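Thioesterase (Streptomyces sp. WAC02707, PDB 6VAP) is a type II thioesterase of the borrelidin biosynthetic cluster that probably removes unwanted acyl groups from carrier proteins of the polyketide assembly line by hydrolysing their thioesters. Local coordinates at residues 14-19 and 85-90; 38-43 and 93-98; 195-200 and 243-248; 30-35 and 231-236. All blocks are in the same frame, centred on the assembly; numbering follows the deposited sequence.

The contacts sample an alpha/beta-hydrolase fold from one edge of its sheet to the probable active site. Contact 1 joins edge strand 14-15 to the end region of helix 73-87, and its segments alternate along the chain with those of contact 2, which sets the start of helix 41-47 against strand 92-97. Contact 3 opens after contact 2 closes and lays helix 239-250 across strand 196-201; their centres are about 12 Å apart, and Phe95 packs against Ile246 and Leu199. Contact 4, centred about 9 Å from contact 2, closes the longest loop, with contact 2 nested inside; together they bring Ser98 to His232. The centres of contacts 1 and 4 are about 21 Å apart.

Contact 1: 14-19 and 85-90; sequences IRQYRP and RARVHQ
A bend at chi3 of Arg87 (71°) turns its guanidinium toward Gln16, whose own CG stands anti to the backbone N and whose chain continues extended to the amide. On the way, Arg87 slides past Ile14, the two side chains running in opposite directions. The closest approach of these two is methylene to methyl, Arg87 CD to Ile14 CD1 at 3.4 Å. The other branch of the isoleucine lies over one face of the guanidinium, Ile14 CG2 standing 3.9 Å from Arg87 NH1. Ile14 belongs to the short antiparallel strand at one edge of the alpha/beta-hydrolase sheet, where Arg15 pairs through its backbone with Ala55 of strand 52-56; Val83 and Leu84 of helix 73-87 also press on Ile14, and through these residues the strand is fastened to the helix. At the guanidinium edge, Arg87 NH2 donates to Gln16 OE1 at 3.0 Å. The bond is bent, with 134° at the hydrogen, and although the oxygen lies in the guanidinium plane, the nitrogen stands well above the plane of the amide, the two groups being turned 77° apart. Arg87 NH1 bonds to His9 O, while the amide oxygen of this buried glutamine, Gln16 OE1, takes its second donor from His9 N.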
loop_
_atom_site.group_PDB
_atom_site.type_symbol
_atom_site.label_atom_id
_atom_site.label_comp_id
_atom_site.label_asym_id
_atom_site.label_seq_id
_atom_site.Cartn_x
_atom_site.Cartn_y
_atom_site.Cartn_z
ATOM N N ILE A 14 -11.617 -4.238 5.613
ATOM C CA ILE A 14 -10.464 -5.068 5.940
ATOM C C ILE A 14 -10.821 -6.510 5.664
ATOM O O ILE A 14 -11.705 -7.063 6.325
ATOM C CB ILE A 14 -10.026 -4.889 7.403
ATOM C CG1 ILE A 14 -9.654 -3.408 7.643
ATOM C CG2 ILE A 14 -8.858 -5.810 7.708
ATOM C CD1 ILE A 14 -9.467 -3.042 9.081
ATOM N N ARG A 15 -10.115 -7.131 4.725
ATOM C CA ARG A 15 -10.386 -8.504 4.320
ATOM C C ARG A 15 -9.289 -9.402 4.885
ATOM O O ARG A 15 -8.104 -9.210 4.592
ATOM C CB ARG A 15 -10.455 -8.620 2.797
ATOM C CG ARG A 15 -11.405 -7.619 2.131
ATOM C CD ARG A 15 -12.851 -7.859 2.590
ATOM N NE ARG A 15 -13.686 -6.683 2.351
ATOM C CZ ARG A 15 -14.478 -6.517 1.299
ATOM N NH1 ARG A 15 -14.547 -7.457 0.367
ATOM N NH2 ARG A 15 -15.203 -5.405 1.188
ATOM N N GLN A 16 -9.686 -10.383 5.679
ATOM C CA GLN A 16 -8.789 -11.370 6.278
ATOM C C GLN A 16 -9.059 -12.683 5.552
ATOM O O GLN A 16 -10.067 -13.351 5.802
ATOM C CB GLN A 16 -9.066 -11.471 7.776
ATOM C CG GLN A 16 -8.154 -12.429 8.523
ATOM C CD GLN A 16 -8.519 -12.562 9.987
ATOM O OE1 GLN A 16 -9.556 -12.084 10.417
ATOM N NE2 GLN A 16 -7.665 -13.211 10.756
ATOM N N TYR A 17 -8.147 -13.058 4.659
ATOM C CA TYR A 17 -8.391 -14.198 3.789
ATOM C C TYR A 17 -8.066 -15.527 4.454
ATOM O O TYR A 17 -8.661 -16.543 4.089
ATOM C CB TYR A 17 -7.586 -14.018 2.506
ATOM C CG TYR A 17 -8.097 -12.883 1.656
ATOM C CD1 TYR A 17 -9.427 -12.852 1.212
ATOM C CD2 TYR A 17 -7.242 -11.862 1.252
ATOM C CE1 TYR A 17 -9.891 -11.806 0.428
ATOM C CE2 TYR A 17 -7.693 -10.807 0.495
ATOM C CZ TYR A 17 -9.015 -10.781 0.073
ATOM O OH TYR A 17 -9.482 -9.742 -0.697
ATOM N N ARG A 18 -7.123 -15.558 5.388
ATOM C CA ARG A 18 -6.714 -16.788 6.037
ATOM C C ARG A 18 -6.705 -16.631 7.554
ATOM O O ARG A 18 -6.545 -15.525 8.071
ATOM C CB ARG A 18 -5.321 -17.200 5.550
ATOM C CG ARG A 18 -5.224 -17.494 4.061
ATOM C CD ARG A 18 -5.724 -18.872 3.712
ATOM N NE ARG A 18 -5.396 -19.239 2.335
ATOM C CZ ARG A 18 -6.176 -18.998 1.285
ATOM N NH1 ARG A 18 -7.341 -18.384 1.441
ATOM N NH2 ARG A 18 -5.789 -19.375 0.077
ATOM N N PRO A 19 -6.870 -17.729 8.281
ATOM C CA PRO A 19 -6.753 -17.637 9.743
ATOM C C PRO A 19 -5.312 -17.423 10.160
ATOM O O PRO A 19 -4.373 -17.870 9.495
ATOM C CB PRO A 19 -7.267 -18.991 10.244
ATOM C CG PRO A 19 -7.817 -19.723 9.028
ATOM C CD PRO A 19 -7.184 -19.091 7.812
ATOM N N ARG A 85 -7.705 0.914 13.443
ATOM C CA ARG A 85 -7.480 1.086 14.878
ATOM C C ARG A 85 -8.191 0.008 15.698
ATOM O O ARG A 85 -7.605 -0.571 16.622
ATOM C CB ARG A 85 -7.954 2.468 15.316
ATOM C CG ARG A 85 -6.950 3.563 15.112
ATOM C CD ARG A 85 -7.204 4.726 16.063
ATOM N NE ARG A 85 -6.736 4.415 17.406
ATOM C CZ ARG A 85 -6.368 5.329 18.294
ATOM N NH1 ARG A 85 -6.423 6.619 17.974
ATOM N NH2 ARG A 85 -5.954 4.955 19.502
ATOM N N ALA A 86 -9.463 -0.265 15.389
ATOM C CA ALA A 86 -10.227 -1.245 16.161
ATOM C C ALA A 86 -9.712 -2.672 15.989
ATOM O O ALA A 86 -9.993 -3.525 16.832
ATOM C CB ALA A 86 -11.704 -1.178 15.766
ATOM N N ARG A 87 -8.974 -2.949 14.923
ATOM C CA ARG A 87 -8.426 -4.270 14.647
ATOM C C ARG A 87 -6.954 -4.388 14.999
ATOM O O ARG A 87 -6.478 -5.497 15.269
ATOM C CB ARG A 87 -8.561 -4.610 13.161
ATOM C CG ARG A 87 -9.971 -4.841 12.705
ATOM C CD ARG A 87 -9.968 -5.555 11.376
ATOM N NE ARG A 87 -9.533 -6.950 11.511
ATOM C CZ ARG A 87 -10.129 -7.979 10.926
ATOM N NH1 ARG A 87 -11.202 -7.792 10.173
ATOM N NH2 ARG A 87 -9.642 -9.196 11.093
ATOM N N VAL A 88 -6.233 -3.261 14.980
ATOM C CA VAL A 88 -4.786 -3.266 15.113
ATOM C C VAL A 88 -4.404 -4.069 16.343
ATOM O O VAL A 88 -4.993 -3.915 17.414
ATOM C CB VAL A 88 -4.263 -1.819 15.199
ATOM C CG1 VAL A 88 -4.665 -1.181 16.548
ATOM C CG2 VAL A 88 -2.750 -1.787 15.014
ATOM N N HIS A 89 -3.305 -4.804 16.263
ATOM C CA HIS A 89 -2.706 -5.523 17.392
ATOM C C HIS A 89 -1.209 -5.580 17.089
ATOM O O HIS A 89 -0.926 -6.200 16.111
ATOM C CB HIS A 89 -3.396 -6.883 17.510
ATOM C CG HIS A 89 -2.879 -7.735 18.608
ATOM N ND1 HIS A 89 -1.734 -8.452 18.490
ATOM C CD2 HIS A 89 -3.323 -7.936 19.858
ATOM C CE1 HIS A 89 -1.508 -9.086 19.611
ATOM N NE2 HIS A 89 -2.459 -8.778 20.456
ATOM N N GLN A 90 -0.318 -4.910 17.839
ATOM C CA GLN A 90 1.115 -4.985 17.626
ATOM C C GLN A 90 1.626 -6.381 17.983
ATOM O O GLN A 90 1.081 -7.039 18.866
ATOM C CB GLN A 90 1.807 -3.918 18.467
ATOM C CG GLN A 90 1.267 -2.513 18.181
ATOM C CD GLN A 90 1.886 -1.447 19.064
ATOM O OE1 GLN A 90 3.010 -0.999 18.827
ATOM N NE2 GLN A 90 1.150 -1.035 20.092
#

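Contact 2: 38-43 and 93-98; sequences TFYHPV and ALFGHS
Tyr40 and Phe95 meet rim to rim, their planes at 84° and their centroids 5.9 Å apart, neither ring lying over the face of the other. One face of the Tyr40 ring carries Phe39, whose CD2 sits 3.7 Å above the Tyr40 ring plane, over its centre, and Val43 CG2 lies at the Tyr40 edge. The Phe95 ring presents its edge to the phenol: Tyr40 OH lies near its plane, 3.5 Å from Phe95 CD1, and Tyr40 CE1 is 3.6 Å from the same carbon. Beyond that edge the hydroxyl comes up to the strand backbone, Tyr40 OH standing 3.6 Å from His97 N. Phe95 holds its CG anti to the backbone N (chi1 180°), which brings the ring out from strand 92-97 toward the tyrosine. Tyr40 occupies the N-cap position of helix 41-47, so the contact sets the start of that helix against the central strand that leads into the probable nucleophile elbow, the GxSxG pattern of Gly96, Ser98 and Gly100. There Ser98 has a positive phi of 56° and its OG bonds to His232. His97 is held separately, its ND1 bonding to Ser124 OG and its ring meeting Phe233 edge-to-face. The buried phenol hydroxyl is satisfied by Leu30 O on strand 26-30, and toward Phe95 its oxygen faces C-H groups of slight positive charge, which probably makes this side mildly attractive as well as apolar.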
loop_
_atom_site.group_PDB
_atom_site.type_symbol
_atom_site.label_atom_id
_atom_site.label_comp_id
_atom_site.label_asym_id
_atom_site.label_seq_id
_atom_site.Cartn_x
_atom_site.Cartn_y
_atom_site.Cartn_z
ATOM N N THR A 38 -8.306 -8.427 -3.066
ATOM C CA THR A 38 -7.988 -9.767 -3.545
ATOM C C THR A 38 -6.573 -9.847 -4.111
ATOM O O THR A 38 -6.015 -10.946 -4.221
ATOM C CB THR A 38 -9.002 -10.201 -4.612
ATOM O OG1 THR A 38 -9.186 -9.148 -5.571
ATOM C CG2 THR A 38 -10.326 -10.522 -3.985
ATOM N N PHE A 39 -6.001 -8.712 -4.519
ATOM C CA PHE A 39 -4.630 -8.700 -5.020
ATOM C C PHE A 39 -3.659 -9.322 -4.018
ATOM O O PHE A 39 -2.657 -9.939 -4.405
ATOM C CB PHE A 39 -4.220 -7.260 -5.322
ATOM C CG PHE A 39 -2.790 -7.106 -5.717
ATOM C CD1 PHE A 39 -2.372 -7.412 -7.009
ATOM C CD2 PHE A 39 -1.860 -6.619 -4.824
ATOM C CE1 PHE A 39 -1.051 -7.250 -7.372
ATOM C CE2 PHE A 39 -0.555 -6.457 -5.194
ATOM C CZ PHE A 39 -0.137 -6.784 -6.452
ATOM N N TYR A 40 -3.936 -9.192 -2.723
ATOM C CA TYR A 40 -3.033 -9.690 -1.689
ATOM C C TYR A 40 -3.345 -11.096 -1.195
ATOM O O TYR A 40 -2.752 -11.545 -0.208
ATOM C CB TYR A 40 -3.030 -8.727 -0.526
ATOM C CG TYR A 40 -2.271 -7.463 -0.841
ATOM C CD1 TYR A 40 -0.895 -7.490 -0.977
ATOM C CD2 TYR A 40 -2.932 -6.235 -0.978
ATOM C CE1 TYR A 40 -0.158 -6.298 -1.246
ATOM C CE2 TYR A 40 -2.235 -5.082 -1.295
ATOM C CZ TYR A 40 -0.869 -5.114 -1.417
ATOM O OH TYR A 40 -0.166 -3.985 -1.642
ATOM N N HIS A 41 -4.221 -11.816 -1.881
ATOM C CA HIS A 41 -4.482 -13.200 -1.491
ATOM C C HIS A 41 -3.223 -14.061 -1.485
ATOM O O HIS A 41 -3.027 -14.828 -0.525
ATOM C CB HIS A 41 -5.541 -13.811 -2.415
ATOM C CG HIS A 41 -6.510 -14.709 -1.714
ATOM N ND1 HIS A 41 -7.877 -14.575 -1.839
ATOM C CD2 HIS A 41 -6.303 -15.763 -0.891
ATOM C CE1 HIS A 41 -8.469 -15.513 -1.120
ATOM N NE2 HIS A 41 -7.537 -16.249 -0.541
ATOM N N PRO A 42 -2.320 -13.962 -2.452
ATOM C CA PRO A 42 -1.063 -14.727 -2.347
ATOM C C PRO A 42 -0.245 -14.424 -1.098
ATOM O O PRO A 42 0.378 -15.331 -0.525
ATOM C CB PRO A 42 -0.311 -14.330 -3.616
ATOM C CG PRO A 42 -1.348 -13.835 -4.570
ATOM C CD PRO A 42 -2.385 -13.148 -3.672
ATOM N N VAL A 43 -0.229 -13.175 -0.640
ATOM C CA VAL A 43 0.491 -12.856 0.595
ATOM C C VAL A 43 -0.167 -13.563 1.789
ATOM O O VAL A 43 0.481 -14.229 2.611
ATOM C CB VAL A 43 0.547 -11.328 0.795
ATOM C CG1 VAL A 43 1.222 -11.001 2.120
ATOM C CG2 VAL A 43 1.251 -10.684 -0.354
ATOM N N ALA A 93 2.798 -4.380 10.850
ATOM C CA ALA A 93 3.563 -3.803 9.759
ATOM C C ALA A 93 2.609 -3.442 8.628
ATOM O O ALA A 93 1.511 -3.999 8.510
ATOM C CB ALA A 93 4.645 -4.754 9.253
ATOM N N LEU A 94 3.030 -2.481 7.803
ATOM C CA LEU A 94 2.254 -2.028 6.656
ATOM C C LEU A 94 3.013 -2.286 5.359
ATOM O O LEU A 94 4.231 -2.100 5.294
ATOM C CB LEU A 94 1.935 -0.554 6.775
ATOM C CG LEU A 94 1.562 -0.029 8.177
ATOM C CD1 LEU A 94 1.407 1.443 8.167
ATOM C CD2 LEU A 94 0.292 -0.710 8.664
ATOM N N PHE A 95 2.286 -2.700 4.321
ATOM C CA PHE A 95 2.834 -2.907 2.989
ATOM C C PHE A 95 1.922 -2.219 1.989
ATOM O O PHE A 95 0.711 -2.471 1.968
ATOM C CB PHE A 95 2.972 -4.397 2.656
ATOM C CG PHE A 95 3.522 -4.649 1.293
ATOM C CD1 PHE A 95 2.707 -4.640 0.194
ATOM C CD2 PHE A 95 4.881 -4.928 1.118
ATOM C CE1 PHE A 95 3.254 -4.861 -1.097
ATOM C CE2 PHE A 95 5.405 -5.148 -0.116
ATOM C CZ PHE A 95 4.585 -5.083 -1.238
ATOM N N GLY A 96 2.503 -1.343 1.168
ATOM C CA GLY A 96 1.738 -0.699 0.104
ATOM C C GLY A 96 2.485 -0.734 -1.216
ATOM O O GLY A 96 3.693 -0.486 -1.243
ATOM N N HIS A 97 1.788 -0.984 -2.314
ATOM C CA HIS A 97 2.356 -0.904 -3.646
ATOM C C HIS A 97 1.800 0.325 -4.353
ATOM O O HIS A 97 0.594 0.566 -4.330
ATOM C CB HIS A 97 2.034 -2.175 -4.416
ATOM C CG HIS A 97 2.605 -2.193 -5.794
ATOM N ND1 HIS A 97 3.960 -2.146 -6.046
ATOM C CD2 HIS A 97 1.994 -2.235 -7.000
ATOM C CE1 HIS A 97 4.159 -2.178 -7.353
ATOM N NE2 HIS A 97 2.982 -2.219 -7.954
ATOM N N SER A 98 2.690 1.102 -4.967
ATOM C CA SER A 98 2.348 2.266 -5.777
ATOM C C SER A 98 1.522 3.219 -4.937
ATOM O O SER A 98 1.974 3.655 -3.882
ATOM C CB SER A 98 1.656 1.853 -7.069
ATOM O OG SER A 98 1.749 2.884 -8.043
#

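Contact 3: 195-200 and 243-248; sequences PIHALT and LGIIAE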
loop_
_atom_site.group_PDB
_atom_site.type_symbol
_atom_site.label_atom_id
_atom_site.label_comp_id
_atom_site.label_asym_id
_atom_site.label_seq_id
_atom_site.Cartn_x
_atom_site.Cartn_y
_atom_site.Cartn_z
ATOM N N PRO A 195 11.227 1.330 11.052
ATOM C CA PRO A 195 11.997 0.983 9.851
ATOM C C PRO A 195 11.177 1.172 8.585
ATOM O O PRO A 195 9.975 0.934 8.541
ATOM C CB PRO A 195 12.353 -0.490 10.069
ATOM C CG PRO A 195 12.268 -0.692 11.561
ATOM C CD PRO A 195 11.177 0.225 12.025
ATOM N N ILE A 196 11.836 1.634 7.544
ATOM C CA ILE A 196 11.231 1.753 6.234
ATOM C C ILE A 196 12.046 0.910 5.274
ATOM O O ILE A 196 13.276 1.012 5.224
ATOM C CB ILE A 196 11.173 3.209 5.754
ATOM C CG1 ILE A 196 10.136 3.997 6.553
ATOM C CG2 ILE A 196 10.752 3.235 4.224
ATOM C CD1 ILE A 196 9.976 5.448 6.145
ATOM N N HIS A 197 11.374 0.026 4.558
ATOM C CA HIS A 197 12.012 -0.815 3.556
ATOM C C HIS A 197 11.359 -0.487 2.226
ATOM O O HIS A 197 10.162 -0.719 2.038
ATOM C CB HIS A 197 11.895 -2.313 3.868
ATOM C CG HIS A 197 12.796 -3.172 3.021
ATOM N ND1 HIS A 197 13.261 -4.402 3.432
ATOM C CD2 HIS A 197 13.325 -2.976 1.785
ATOM C CE1 HIS A 197 14.032 -4.924 2.495
ATOM N NE2 HIS A 197 14.081 -4.083 1.478
ATOM N N ALA A 198 12.135 0.044 1.304
ATOM C CA ALA A 198 11.622 0.454 0.016
ATOM C C ALA A 198 11.977 -0.607 -1.011
ATOM O O ALA A 198 13.054 -1.213 -0.957
ATOM C CB ALA A 198 12.218 1.795 -0.363
ATOM N N LEU A 199 11.075 -0.824 -1.955
ATOM C CA LEU A 199 11.234 -1.846 -2.980
ATOM C C LEU A 199 10.859 -1.238 -4.324
ATOM O O LEU A 199 9.798 -0.615 -4.450
ATOM C CB LEU A 199 10.362 -3.065 -2.688
ATOM C CG LEU A 199 10.373 -3.547 -1.243
ATOM C CD1 LEU A 199 9.256 -4.530 -1.054
ATOM C CD2 LEU A 199 11.701 -4.186 -0.849
ATOM N N THR A 200 11.735 -1.383 -5.317
ATOM C CA THR A 200 11.520 -0.699 -6.583
ATOM C C THR A 200 12.034 -1.569 -7.726
ATOM O O THR A 200 12.874 -2.443 -7.536
ATOM C CB THR A 200 12.183 0.697 -6.548
ATOM O OG1 THR A 200 11.729 1.473 -7.669
ATOM C CG2 THR A 200 13.713 0.577 -6.561
ATOM N N LEU A 243 7.959 -11.850 -0.376
ATOM C CA LEU A 243 7.382 -12.533 0.776
ATOM C C LEU A 243 8.445 -12.890 1.808
ATOM O O LEU A 243 8.194 -12.788 3.020
ATOM C CB LEU A 243 6.642 -13.789 0.329
ATOM C CG LEU A 243 5.515 -13.604 -0.653
ATOM C CD1 LEU A 243 4.998 -14.995 -1.121
ATOM C CD2 LEU A 243 4.388 -12.796 -0.047
ATOM N N GLY A 244 9.626 -13.325 1.352
ATOM C CA GLY A 244 10.720 -13.546 2.282
ATOM C C GLY A 244 11.217 -12.272 2.948
ATOM O O GLY A 244 11.647 -12.295 4.100
ATOM N N ILE A 245 11.185 -11.147 2.238
ATOM C CA ILE A 245 11.552 -9.871 2.848
ATOM C C ILE A 245 10.506 -9.467 3.883
ATOM O O ILE A 245 10.832 -9.046 5.002
ATOM C CB ILE A 245 11.713 -8.806 1.748
ATOM C CG1 ILE A 245 13.085 -8.969 1.067
ATOM C CG2 ILE A 245 11.595 -7.420 2.318
ATOM C CD1 ILE A 245 13.192 -8.273 -0.280
ATOM N N ILE A 246 9.226 -9.581 3.518
ATOM C CA ILE A 246 8.170 -9.285 4.475
ATOM C C ILE A 246 8.331 -10.165 5.701
ATOM O O ILE A 246 8.305 -9.673 6.827
ATOM C CB ILE A 246 6.791 -9.459 3.820
ATOM C CG1 ILE A 246 6.517 -8.315 2.841
ATOM C CG2 ILE A 246 5.716 -9.553 4.871
ATOM C CD1 ILE A 246 5.354 -8.624 1.891
ATOM N N ALA A 247 8.526 -11.473 5.502
ATOM C CA ALA A 247 8.602 -12.408 6.618
ATOM C C ALA A 247 9.784 -12.083 7.511
ATOM O O ALA A 247 9.683 -12.184 8.737
ATOM C CB ALA A 247 8.690 -13.837 6.079
ATOM N N GLU A 248 10.920 -11.699 6.922
ATOM C CA GLU A 248 12.074 -11.331 7.736
ATOM C C GLU A 248 11.732 -10.170 8.665
ATOM O O GLU A 248 12.141 -10.151 9.833
ATOM C CB GLU A 248 13.256 -10.969 6.835
ATOM C CG GLU A 248 14.566 -10.724 7.582
ATOM C CD GLU A 248 15.044 -11.948 8.345
ATOM O OE1 GLU A 248 15.037 -13.053 7.765
ATOM O OE2 GLU A 248 15.420 -11.801 9.527
#
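Van der Waals packing carries the contact, and Ile245 is at its centre, reaching two residues of the strand. Its CG2 branch approaches the His197 ring obliquely, Ile245 CG2 lying 3.5 Å from His197 CE1 and 3.6 Å from His197 ND1; the two side chains cross at about a right angle. The longer branch runs on past the imidazole, with CG1 anti to the carbonyl carbon of Ile245 (chi1 -79°), and its end comes to the leucine two residues further along the strand, more distantly: Ile245 CD1 to Leu199 CD2 is 4.4 Å. His197 and Leu199 project on the same side of parallel strand 196-201, so a single branched residue of helix 239-250 touches both. In the alpha/beta-hydrolase fold this is the late helix that follows the last strand, here 223-228, and packs back across the sheet; Ile245 also reaches Leu122 of strand 120-124, and on the flank of the helix Leu243 and Ile246 meet helix 41-47. Backbone bonds fix the helical part of the contact, Ala247 N donating to Leu243 O at 2.8 Å and Glu248 N to Gly244 O at 3.0 Å. Polar interactions of the histidine run to neighbours of the contact. His197 NE2 bonds to Asp226 OD2 of strand 223-228, and His197 ND1 bonds to His249 NE2 of the same helix as Ile245. Held at both nitrogens, the buried ring has little freedom to turn about chi2, and the carboxylate at NE2 would probably polarise it.

Contact 4: 30-35 and 231-236; sequences LPHAGG and GHFYLL
His32 and Phe233 form a T-shaped (edge-to-face) pair between two loops at the probable active site of this alpha/beta hydrolase. The edge of Phe233 points into one face of the imidazole, with centroids 4.9 Å apart and planes at 85°. Two atoms of the phenyl edge make the closest approach: Phe233 CZ is 3.5 Å from His32 CD2, and Phe233 CE2 is 3.6 Å from His32 NE2. The opposite face is also filled, Gly35 CA standing 3.8 Å above the ring plane toward its rim, so the imidazole is sandwiched. Its chi1 of 49° places CG between the backbone N and the carbonyl carbon, which tips the ring over its own turn. Away from this one pair the segments separate, and His32 and Phe233 are themselves both partly exposed. His232 turns to other partners: its ND1 bonds to Asp204 and its NE2 to Ser98, consistent with a catalytic triad. Behind the sandwich, a type II turn is closed by Gly35 N donating to His32 O at 2.9 Å.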
loop_
_atom_site.group_PDB
_atom_site.type_symbol
_atom_site.label_atom_id
_atom_site.label_comp_id
_atom_site.label_asym_id
_atom_site.label_seq_id
_atom_site.Cartn_x
_atom_site.Cartn_y
_atom_site.Cartn_z
ATOM N N LEU A 30 -1.990 -2.503 1.415
ATOM C CA LEU A 30 -2.689 -1.447 0.724
ATOM C C LEU A 30 -2.511 -1.652 -0.770
ATOM O O LEU A 30 -1.381 -1.588 -1.276
ATOM C CB LEU A 30 -2.151 -0.076 1.143
ATOM C CG LEU A 30 -2.450 0.422 2.580
ATOM C CD1 LEU A 30 -3.871 0.236 2.982
ATOM C CD2 LEU A 30 -1.513 -0.341 3.593
ATOM N N PRO A 31 -3.576 -1.897 -1.510
ATOM C CA PRO A 31 -3.433 -2.089 -2.948
ATOM C C PRO A 31 -3.074 -0.810 -3.679
ATOM O O PRO A 31 -3.329 0.301 -3.204
ATOM C CB PRO A 31 -4.815 -2.570 -3.367
ATOM C CG PRO A 31 -5.423 -3.105 -2.158
ATOM C CD PRO A 31 -4.912 -2.271 -1.038
ATOM N N HIS A 32 -2.539 -0.998 -4.889
ATOM C CA HIS A 32 -2.269 0.097 -5.822
ATOM C C HIS A 32 -3.556 0.689 -6.389
ATOM O O HIS A 32 -4.653 0.181 -6.164
ATOM C CB HIS A 32 -1.418 -0.393 -6.993
ATOM C CG HIS A 32 -1.946 -1.652 -7.616
ATOM N ND1 HIS A 32 -1.884 -2.890 -6.998
ATOM C CD2 HIS A 32 -2.633 -1.834 -8.766
ATOM C CE1 HIS A 32 -2.455 -3.789 -7.781
ATOM N NE2 HIS A 32 -2.945 -3.168 -8.841
ATOM N N ALA A 33 -3.409 1.753 -7.183
ATOM C CA ALA A 33 -4.552 2.322 -7.895
ATOM C C ALA A 33 -5.176 1.301 -8.838
ATOM O O ALA A 33 -4.486 0.598 -9.562
ATOM C CB ALA A 33 -4.124 3.554 -8.697
ATOM N N GLY A 34 -6.485 1.207 -8.827
ATOM C CA GLY A 34 -7.171 0.184 -9.573
ATOM C C GLY A 34 -7.095 -1.193 -8.969
ATOM O O GLY A 34 -7.653 -2.126 -9.551
ATOM N N GLY A 35 -6.432 -1.354 -7.816
ATOM C CA GLY A 35 -6.312 -2.661 -7.219
ATOM C C GLY A 35 -7.378 -2.912 -6.174
ATOM O O GLY A 35 -8.021 -2.002 -5.690
ATOM N N GLY A 231 9.789 -3.483 -13.929
ATOM C CA GLY A 231 9.158 -2.179 -13.936
ATOM C C GLY A 231 8.208 -1.992 -12.784
ATOM O O GLY A 231 8.437 -2.550 -11.717
ATOM N N HIS A 232 7.152 -1.208 -13.001
ATOM C CA HIS A 232 6.272 -0.769 -11.923
ATOM C C HIS A 232 5.612 -1.939 -11.210
ATOM O O HIS A 232 5.295 -1.835 -10.025
ATOM C CB HIS A 232 5.186 0.155 -12.473
ATOM C CG HIS A 232 4.511 0.978 -11.423
ATOM N ND1 HIS A 232 5.158 1.978 -10.722
ATOM C CD2 HIS A 232 3.240 0.952 -10.960
ATOM C CE1 HIS A 232 4.306 2.543 -9.885
ATOM N NE2 HIS A 232 3.138 1.934 -10.005
ATOM N N PHE A 233 5.349 -3.032 -11.920
ATOM C CA PHE A 233 4.825 -4.262 -11.331
ATOM C C PHE A 233 5.846 -5.403 -11.322
ATOM O O PHE A 233 5.525 -6.579 -11.583
ATOM C CB PHE A 233 3.546 -4.657 -12.041
ATOM C CG PHE A 233 2.360 -3.805 -11.611
ATOM C CD1 PHE A 233 2.150 -2.567 -12.169
ATOM C CD2 PHE A 233 1.499 -4.242 -10.632
ATOM C CE1 PHE A 233 1.064 -1.779 -11.782
ATOM C CE2 PHE A 233 0.413 -3.478 -10.229
ATOM C CZ PHE A 233 0.195 -2.235 -10.825
ATOM N N TYR A 234 7.107 -5.028 -11.053
ATOM C CA TYR A 234 8.138 -6.023 -10.775
ATOM C C TYR A 234 7.660 -7.079 -9.781
ATOM O O TYR A 234 8.057 -8.238 -9.861
ATOM C CB TYR A 234 9.390 -5.330 -10.229
ATOM C CG TYR A 234 9.169 -4.932 -8.784
ATOM C CD1 TYR A 234 8.453 -3.801 -8.467
ATOM C CD2 TYR A 234 9.635 -5.731 -7.738
ATOM C CE1 TYR A 234 8.208 -3.456 -7.127
ATOM C CE2 TYR A 234 9.381 -5.407 -6.423
ATOM C CZ TYR A 234 8.662 -4.279 -6.130
ATOM O OH TYR A 234 8.433 -3.968 -4.838
ATOM N N LEU A 235 6.829 -6.713 -8.828
ATOM C CA LEU A 235 6.570 -7.607 -7.707
ATOM C C LEU A 235 5.823 -8.866 -8.118
ATOM O O LEU A 235 5.832 -9.856 -7.375
ATOM C CB LEU A 235 5.774 -6.838 -6.631
ATOM C CG LEU A 235 4.279 -6.620 -6.852
ATOM C CD1 LEU A 235 3.712 -5.925 -5.564
ATOM C CD2 LEU A 235 3.971 -5.759 -8.030
ATOM N N LEU A 236 5.167 -8.852 -9.279
ATOM C CA LEU A 236 4.509 -10.072 -9.745
ATOM C C LEU A 236 5.528 -11.139 -10.114
ATOM O O LEU A 236 5.265 -12.331 -9.972
ATOM C CB LEU A 236 3.616 -9.770 -10.942
ATOM C CG LEU A 236 2.593 -8.642 -10.698
ATOM C CD1 LEU A 236 1.678 -8.483 -11.901
ATOM C CD2 LEU A 236 1.752 -8.914 -9.463
#